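Local coordinates for beta-microseminoprotein (PDB 3IX0) that is a secreted prostate and seminal plasma protein that forms homodimers, interacts with PI16 and probably binds immunoglobulin, at residues S14-M19 against H26-E31; E38-Y43 against I47-L52; V57-D62 against Y75-K80. All coordinates share one frame; numbering follows the deposited sequence.

Contact 1: S14-M19 against H26-E31; sequences STRKCM and HPINSE
Cys18 and His26 face each other as an antiparallel hydrogen-bonded pair, CA to CA 5.2 Å, the bridge of the small two-stranded hairpin made by strands 18-19 and 25-26 in the N-terminal part of beta-microseminoprotein. Of its two bonds, His26 N to Cys18 O is the shorter, at 2.8 Å, whereas Cys18 N to His26 O is weak, bent to 132° at the hydrogen. The same Cys18 O meets the edge of the imidazole, 3.5 Å from His26 CD2 and in the ring plane; Asp20 takes His26 NE2, and Trp32 stacks on the ring. Lys17 CB comes to 3.2 Å from His26 O, its chain then leading off. Beyond the bridge both chains are loop, and Ile28, in the type II turn from Pro27 to Ser30, reaches across to Arg16. With CG1 beside its backbone N (chi1 -60°), Ile28 sends CD1 to 3.4 Å from Arg16 O and over one face of the guanidinium, whose NH2 is salt-bridged to Glu44. An alanine at Ile28, without CG1 and CD1, is likely to leave a gap beside Arg16 O and take the apolar cover from one face of the guanidinium. The turn itself is closed at Pro27 O, which accepts from Ser30 N and, on a lone pair, from Ser30 OG at 2.9 Å.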
# COMPACT_ATOMS: atom_id res chain seq x y z
N SER B 14 20.74 0.28 24.38
CA SER B 14 20.00 0.83 25.50
C SER B 14 18.74 1.56 25.04
O SER B 14 18.13 2.30 25.81
CB SER B 14 20.89 1.75 26.33
OG SER B 14 21.52 2.73 25.53
N THR B 15 18.37 1.37 23.78
CA THR B 15 17.19 2.02 23.22
C THR B 15 16.59 1.18 22.09
O THR B 15 17.25 0.29 21.56
CB THR B 15 17.52 3.45 22.73
OG1 THR B 15 17.99 4.23 23.84
CG2 THR B 15 16.29 4.13 22.15
N ARG B 16 15.34 1.46 21.74
CA ARG B 16 14.62 0.63 20.76
C ARG B 16 14.63 1.21 19.35
O ARG B 16 13.76 0.90 18.53
CB ARG B 16 13.17 0.39 21.20
CG ARG B 16 13.00 -0.21 22.59
CD ARG B 16 13.24 0.80 23.71
NE ARG B 16 12.25 1.87 23.79
CZ ARG B 16 12.41 3.08 23.25
NH1 ARG B 16 13.51 3.38 22.58
NH2 ARG B 16 11.45 4.00 23.38
N LYS B 17 15.62 2.05 19.07
CA LYS B 17 15.81 2.54 17.72
C LYS B 17 15.65 1.38 16.74
O LYS B 17 16.11 0.28 17.00
CB LYS B 17 17.19 3.17 17.59
CG LYS B 17 17.38 4.42 18.44
CD LYS B 17 18.58 5.24 17.97
CE LYS B 17 18.76 6.47 18.84
NZ LYS B 17 19.54 6.15 20.07
N CYS B 18 14.98 1.63 15.62
CA CYS B 18 14.82 0.60 14.60
C CYS B 18 16.09 0.47 13.78
O CYS B 18 16.66 1.48 13.35
CB CYS B 18 13.65 0.94 13.65
SG CYS B 18 12.08 1.29 14.47
N MET B 19 16.54 -0.76 13.56
CA MET B 19 17.63 -0.99 12.62
C MET B 19 17.10 -1.38 11.25
O MET B 19 16.21 -2.21 11.13
CB MET B 19 18.57 -2.09 13.12
CG MET B 19 19.66 -2.42 12.11
SD MET B 19 21.18 -3.13 12.78
CE MET B 19 21.95 -1.68 13.50
N HIS B 26 17.58 4.10 13.40
CA HIS B 26 16.68 5.22 13.23
C HIS B 26 15.93 5.51 14.51
O HIS B 26 15.54 4.61 15.23
CB HIS B 26 15.67 4.93 12.11
CG HIS B 26 16.31 4.56 10.82
ND1 HIS B 26 16.41 5.45 9.76
CD2 HIS B 26 16.91 3.42 10.40
CE1 HIS B 26 17.03 4.87 8.76
NE2 HIS B 26 17.34 3.63 9.11
N PRO B 27 15.72 6.79 14.78
CA PRO B 27 14.99 7.23 15.97
C PRO B 27 13.53 6.78 15.93
O PRO B 27 12.92 6.70 14.86
CB PRO B 27 15.08 8.77 15.88
CG PRO B 27 16.18 9.05 14.90
CD PRO B 27 16.17 7.91 13.94
N ILE B 28 12.99 6.47 17.11
CA ILE B 28 11.58 6.15 17.22
C ILE B 28 10.82 7.33 16.63
O ILE B 28 11.20 8.48 16.84
CB ILE B 28 11.16 5.91 18.70
CG1 ILE B 28 11.94 4.75 19.29
CG2 ILE B 28 9.70 5.58 18.79
CD1 ILE B 28 11.55 3.42 18.69
N ASN B 29 9.79 7.03 15.86
CA ASN B 29 8.99 8.03 15.14
C ASN B 29 9.66 8.76 13.98
O ASN B 29 9.20 9.84 13.59
CB ASN B 29 8.33 9.02 16.10
CG ASN B 29 7.38 8.34 17.06
OD1 ASN B 29 6.71 7.37 16.71
ND2 ASN B 29 7.34 8.83 18.30
N SER B 30 10.71 8.20 13.41
CA SER B 30 11.33 8.85 12.25
C SER B 30 11.01 8.13 10.93
O SER B 30 10.76 6.92 10.92
CB SER B 30 12.84 8.97 12.42
OG SER B 30 13.46 7.73 12.18
N GLU B 31 11.05 8.90 9.84
CA GLU B 31 10.83 8.36 8.50
C GLU B 31 12.13 8.45 7.70
O GLU B 31 12.91 9.39 7.88
CB GLU B 31 9.71 9.13 7.79
CG GLU B 31 9.40 8.67 6.36
CD GLU B 31 10.31 9.31 5.30
OE1 GLU B 31 10.93 10.36 5.59
OE2 GLU B 31 10.41 8.76 4.18

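Contact 2: E38-Y43 against I47-L52; sequences ETCTCY and ISCCTL
Cys40 and Cys49 meet directly, joined by a disulfide across a non-hydrogen-bonded pair whose CA atoms are 4.0 Å apart. From Cys40 CB, 3.4 Å from Ser48 O, the side chain runs to SG, set beside its own backbone N and anti to the carbonyl carbon (chi1 -64°); there it bonds to Cys49 SG at 2.0 Å, the bridge turned to a chi3 of 112°. Cys49 takes nearly the same first torsion, and both side chains stand on the face of the sheet that carries Cys42 and Ile47, where Trp32 packs on Cys40. The strands 38-42 and 46-51 form the central hairpin of the four-stranded antiparallel sheet; strand 2-6 lies beside 46-51 and strand 31-33 beside 38-42. Thr39 and Cys50 exchange two straight backbone bonds, and Thr41 and Ser48 another two; Cys50 and Thr39 carry further ties, Cys50 a disulfide to Cys2 and Thr39 OG1 a hydrogen bond to Glu31. On the face of Thr39, Thr41 and Ser48, a water accepts from Thr41 OG1 and from Ser48 OG while donating to Thr39 O at 2.9 Å, bridging the strands. A second water donates to Ser48 OG and bonds Tyr43 OH at 2.8 Å, in the plane of the phenol ring, whose CE1 edge comes to 3.9 Å from Ser48 OG. At the open end of the hairpin Leu52 crosses Thr39 at about a right angle, its CD2 lying 3.6 Å from Thr39 CG2 and its CD1 reaching the carbonyl carbon of Glu38.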
# COMPACT_ATOMS: atom_id res chain seq x y z
N GLU B 38 11.53 3.06 -1.47
CA GLU B 38 10.56 2.88 -0.40
C GLU B 38 10.67 3.97 0.62
O GLU B 38 11.73 4.58 0.83
CB GLU B 38 10.74 1.52 0.30
CG GLU B 38 10.58 0.31 -0.62
CD GLU B 38 10.91 -0.99 0.10
OE1 GLU B 38 11.60 -0.95 1.12
OE2 GLU B 38 10.47 -2.07 -0.37
N THR B 39 9.55 4.21 1.28
CA THR B 39 9.54 5.05 2.46
C THR B 39 9.18 4.17 3.66
O THR B 39 8.14 3.49 3.67
CB THR B 39 8.59 6.27 2.31
OG1 THR B 39 8.45 6.91 3.58
CG2 THR B 39 7.19 5.84 1.83
N CYS B 40 10.05 4.18 4.66
CA CYS B 40 9.87 3.39 5.87
C CYS B 40 9.70 4.29 7.08
O CYS B 40 10.26 5.38 7.13
CB CYS B 40 11.11 2.51 6.10
SG CYS B 40 11.37 1.30 4.83
N THR B 41 8.96 3.80 8.08
CA THR B 41 8.77 4.53 9.31
C THR B 41 9.03 3.64 10.52
O THR B 41 8.56 2.52 10.59
CB THR B 41 7.35 5.12 9.39
OG1 THR B 41 7.07 5.86 8.19
CG2 THR B 41 7.20 6.06 10.61
N CYS B 42 9.80 4.16 11.47
CA CYS B 42 10.16 3.43 12.67
C CYS B 42 9.23 3.80 13.82
O CYS B 42 9.13 4.95 14.20
CB CYS B 42 11.59 3.76 13.06
SG CYS B 42 12.00 3.29 14.76
N TYR B 43 8.54 2.82 14.39
CA TYR B 43 7.74 3.07 15.58
C TYR B 43 8.20 2.20 16.73
O TYR B 43 8.89 1.17 16.55
CB TYR B 43 6.24 2.75 15.37
CG TYR B 43 5.61 3.44 14.19
CD1 TYR B 43 5.54 2.80 12.96
CD2 TYR B 43 5.07 4.71 14.31
CE1 TYR B 43 4.96 3.42 11.87
CE2 TYR B 43 4.49 5.34 13.22
CZ TYR B 43 4.44 4.69 12.00
OH TYR B 43 3.86 5.31 10.91
N ILE B 47 7.76 -1.55 12.42
CA ILE B 47 8.37 -0.86 11.31
C ILE B 47 7.48 -1.11 10.10
O ILE B 47 7.07 -2.24 9.84
CB ILE B 47 9.78 -1.41 11.00
CG1 ILE B 47 10.68 -1.33 12.24
CG2 ILE B 47 10.42 -0.63 9.86
CD1 ILE B 47 11.94 -2.16 12.10
N SER B 48 7.17 -0.04 9.38
CA SER B 48 6.45 -0.17 8.13
C SER B 48 7.32 0.35 6.98
O SER B 48 8.06 1.31 7.13
CB SER B 48 5.15 0.62 8.19
OG SER B 48 5.42 2.01 8.25
N CYS B 49 7.23 -0.31 5.84
CA CYS B 49 7.84 0.20 4.62
C CYS B 49 6.79 0.18 3.52
O CYS B 49 6.05 -0.80 3.38
CB CYS B 49 9.06 -0.64 4.22
SG CYS B 49 10.46 -0.42 5.39
N CYS B 50 6.71 1.27 2.76
CA CYS B 50 5.75 1.39 1.69
C CYS B 50 6.48 1.77 0.41
O CYS B 50 7.42 2.54 0.44
CB CYS B 50 4.72 2.49 2.01
SG CYS B 50 3.80 2.25 3.52
N THR B 51 6.05 1.23 -0.72
CA THR B 51 6.69 1.57 -1.97
C THR B 51 6.35 3.01 -2.37
O THR B 51 5.23 3.49 -2.16
CB THR B 51 6.30 0.62 -3.09
OG1 THR B 51 7.05 0.95 -4.26
CG2 THR B 51 4.81 0.75 -3.42
N LEU B 52 7.31 3.70 -2.96
CA LEU B 52 6.97 4.99 -3.57
C LEU B 52 6.56 4.85 -5.03
O LEU B 52 6.16 5.82 -5.66
CB LEU B 52 8.13 5.97 -3.41
CG LEU B 52 8.36 6.30 -1.93
CD1 LEU B 52 9.79 6.78 -1.70
CD2 LEU B 52 7.33 7.31 -1.44
O HOH W 1 6.47 3.88 6.07
O HOH W 2 3.01 4.05 8.61

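Contact 3: V57-D62 against Y75-K80; sequences VGYDKD and YIVVEK
A surface contact between a loop and a strand, without backbone-to-backbone hydrogen bonds, joins the loop after strand 55-58 to strand 74-79 and to Lys80 just beyond it, in the C-terminal part of the chain. Tyr59 and Val77 form its apolar half, Lys80 with the carbonyls of Lys61 and Asp62 its polar half. The CG1 methyl of Val77 sits over one face of the Tyr59 ring in a CH-pi contact, 4.2 Å from the centroid and 19° off the ring normal. It is offset toward the rim, nearest to CG and CD1 of Tyr59, both at 4.0 Å. Two torsions bring them together: CG of Tyr59 lies between its backbone N and carbonyl carbon (chi1 55°), and Val77 turns CG1 anti to its own N. Around this pair stand Arg66, against Tyr59, and Pro56 and Val89, against Val77. Strand 74-79 pairs in an antiparallel hairpin with strand 64-69, while strand 55-58 pairs with 91-93, so the Tyr59-Val77 contact lays the segment leaving one two-stranded sheet on a strand of the other. Past the strand, the Lys80 chain runs fully extended to its ammonium, which two successive carbonyls grip. Lys80 NZ approaches Lys61 O in the carbonyl plane at 2.8 Å, but stands above the carbonyl plane of Asp62 O, 52° out of it, at 2.9 Å. CD and CE of Lys80 follow along the same carbonyls, CD at 3.3 Å from Asp62 O. The carboxylate of Asp62 is farther off, its OD1 5.9 Å from Lys80 NZ, near enough perhaps to favour the charged amine without a salt bridge.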
# COMPACT_ATOMS: atom_id res chain seq x y z
N VAL B 57 -0.89 0.19 -15.05
CA VAL B 57 -1.43 -1.13 -15.37
C VAL B 57 -2.49 -1.05 -16.47
O VAL B 57 -2.84 -2.06 -17.08
CB VAL B 57 -2.01 -1.84 -14.11
CG1 VAL B 57 -0.89 -2.23 -13.16
CG2 VAL B 57 -3.03 -0.93 -13.39
N GLY B 58 -2.97 0.16 -16.75
CA GLY B 58 -3.95 0.34 -17.80
C GLY B 58 -3.45 1.23 -18.91
O GLY B 58 -3.36 2.45 -18.77
N TYR B 59 -3.12 0.60 -20.03
CA TYR B 59 -2.69 1.31 -21.23
C TYR B 59 -2.65 0.30 -22.37
O TYR B 59 -2.83 -0.89 -22.16
CB TYR B 59 -1.31 1.93 -21.02
CG TYR B 59 -0.25 0.92 -20.60
CD1 TYR B 59 0.49 0.23 -21.54
CD2 TYR B 59 -0.00 0.67 -19.24
CE1 TYR B 59 1.46 -0.67 -21.16
CE2 TYR B 59 0.97 -0.24 -18.85
CZ TYR B 59 1.69 -0.91 -19.82
OH TYR B 59 2.65 -1.82 -19.46
N ASP B 60 -2.39 0.81 -23.57
CA ASP B 60 -2.32 0.00 -24.79
C ASP B 60 -1.05 -0.84 -24.83
O ASP B 60 0.01 -0.35 -25.23
CB ASP B 60 -2.33 0.95 -25.98
CG ASP B 60 -2.33 0.22 -27.31
OD1 ASP B 60 -1.99 -0.98 -27.39
OD2 ASP B 60 -2.66 0.89 -28.30
N LYS B 61 -1.16 -2.10 -24.42
CA LYS B 61 0.01 -2.96 -24.30
C LYS B 61 0.56 -3.39 -25.65
O LYS B 61 1.71 -3.81 -25.75
CB LYS B 61 -0.29 -4.17 -23.43
CG LYS B 61 -0.43 -3.83 -21.94
CD LYS B 61 -0.16 -5.04 -21.06
CE LYS B 61 -0.34 -4.68 -19.59
NZ LYS B 61 -1.58 -3.87 -19.40
N ASP B 62 -0.27 -3.27 -26.69
CA ASP B 62 0.19 -3.58 -28.04
C ASP B 62 1.20 -2.57 -28.53
O ASP B 62 2.28 -2.93 -28.98
CB ASP B 62 -0.99 -3.61 -29.01
CG ASP B 62 -2.00 -4.65 -28.63
OD1 ASP B 62 -1.59 -5.81 -28.37
OD2 ASP B 62 -3.19 -4.30 -28.58
N TYR B 75 7.72 5.05 -13.29
CA TYR B 75 7.64 4.54 -14.65
C TYR B 75 7.31 5.64 -15.64
O TYR B 75 6.62 6.58 -15.32
CB TYR B 75 6.52 3.52 -14.78
CG TYR B 75 6.83 2.19 -14.21
CD1 TYR B 75 6.48 1.87 -12.89
CD2 TYR B 75 7.44 1.21 -14.98
CE1 TYR B 75 6.75 0.62 -12.36
CE2 TYR B 75 7.71 -0.05 -14.46
CZ TYR B 75 7.37 -0.33 -13.16
OH TYR B 75 7.64 -1.57 -12.65
N ILE B 76 7.80 5.49 -16.86
CA ILE B 76 7.24 6.20 -17.98
C ILE B 76 6.54 5.16 -18.85
O ILE B 76 6.82 3.97 -18.76
CB ILE B 76 8.31 6.96 -18.78
CG1 ILE B 76 9.42 6.02 -19.26
CG2 ILE B 76 8.91 8.08 -17.92
CD1 ILE B 76 10.22 6.58 -20.43
N VAL B 77 5.59 5.62 -19.66
CA VAL B 77 4.86 4.73 -20.56
C VAL B 77 4.89 5.34 -21.94
O VAL B 77 4.38 6.44 -22.15
CB VAL B 77 3.42 4.53 -20.14
CG1 VAL B 77 2.74 3.56 -21.08
CG2 VAL B 77 3.35 4.02 -18.67
N VAL B 78 5.48 4.60 -22.88
CA VAL B 78 5.90 5.17 -24.14
C VAL B 78 5.64 4.24 -25.31
O VAL B 78 5.41 3.05 -25.14
CB VAL B 78 7.39 5.55 -24.08
CG1 VAL B 78 7.62 6.64 -23.05
CG2 VAL B 78 8.25 4.34 -23.74
N GLU B 79 5.65 4.81 -26.51
CA GLU B 79 5.43 4.03 -27.71
C GLU B 79 6.59 3.08 -27.98
O GLU B 79 7.76 3.46 -27.87
CB GLU B 79 5.22 4.96 -28.90
CG GLU B 79 3.88 5.67 -28.88
CD GLU B 79 3.66 6.58 -30.09
OE1 GLU B 79 4.44 6.50 -31.07
OE2 GLU B 79 2.70 7.37 -30.06
N LYS B 80 6.25 1.83 -28.30
CA LYS B 80 7.25 0.84 -28.70
C LYS B 80 8.07 1.30 -29.91
O LYS B 80 9.31 1.20 -29.91
CB LYS B 80 6.61 -0.51 -28.96
CG LYS B 80 6.05 -1.18 -27.69
CD LYS B 80 5.42 -2.52 -28.03
CE LYS B 80 4.87 -3.22 -26.80
NZ LYS B 80 4.00 -4.38 -27.18

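Overall arrangement
From the N terminus, strand 2-6 comes first, at one edge of the four-stranded sheet. Contact 1 then closes the short loop between residues 19 and 26, contact 2 the tight hairpin between 43 and 47, and contact 3 a longer excursion that contains strand 64-69. The three follow in series; none encloses or crosses another. Contacts 1 and 2 touch: the Cys18-Cys42 disulfide and a probable hydrogen bond from Asn29 N to Cys42 O tie the small hairpin and the turn after it to strand 38-42. Contact 3 stands apart in the C-terminal part, its centre about 28 Å from that of contact 2 and about 40 Å from that of contact 1.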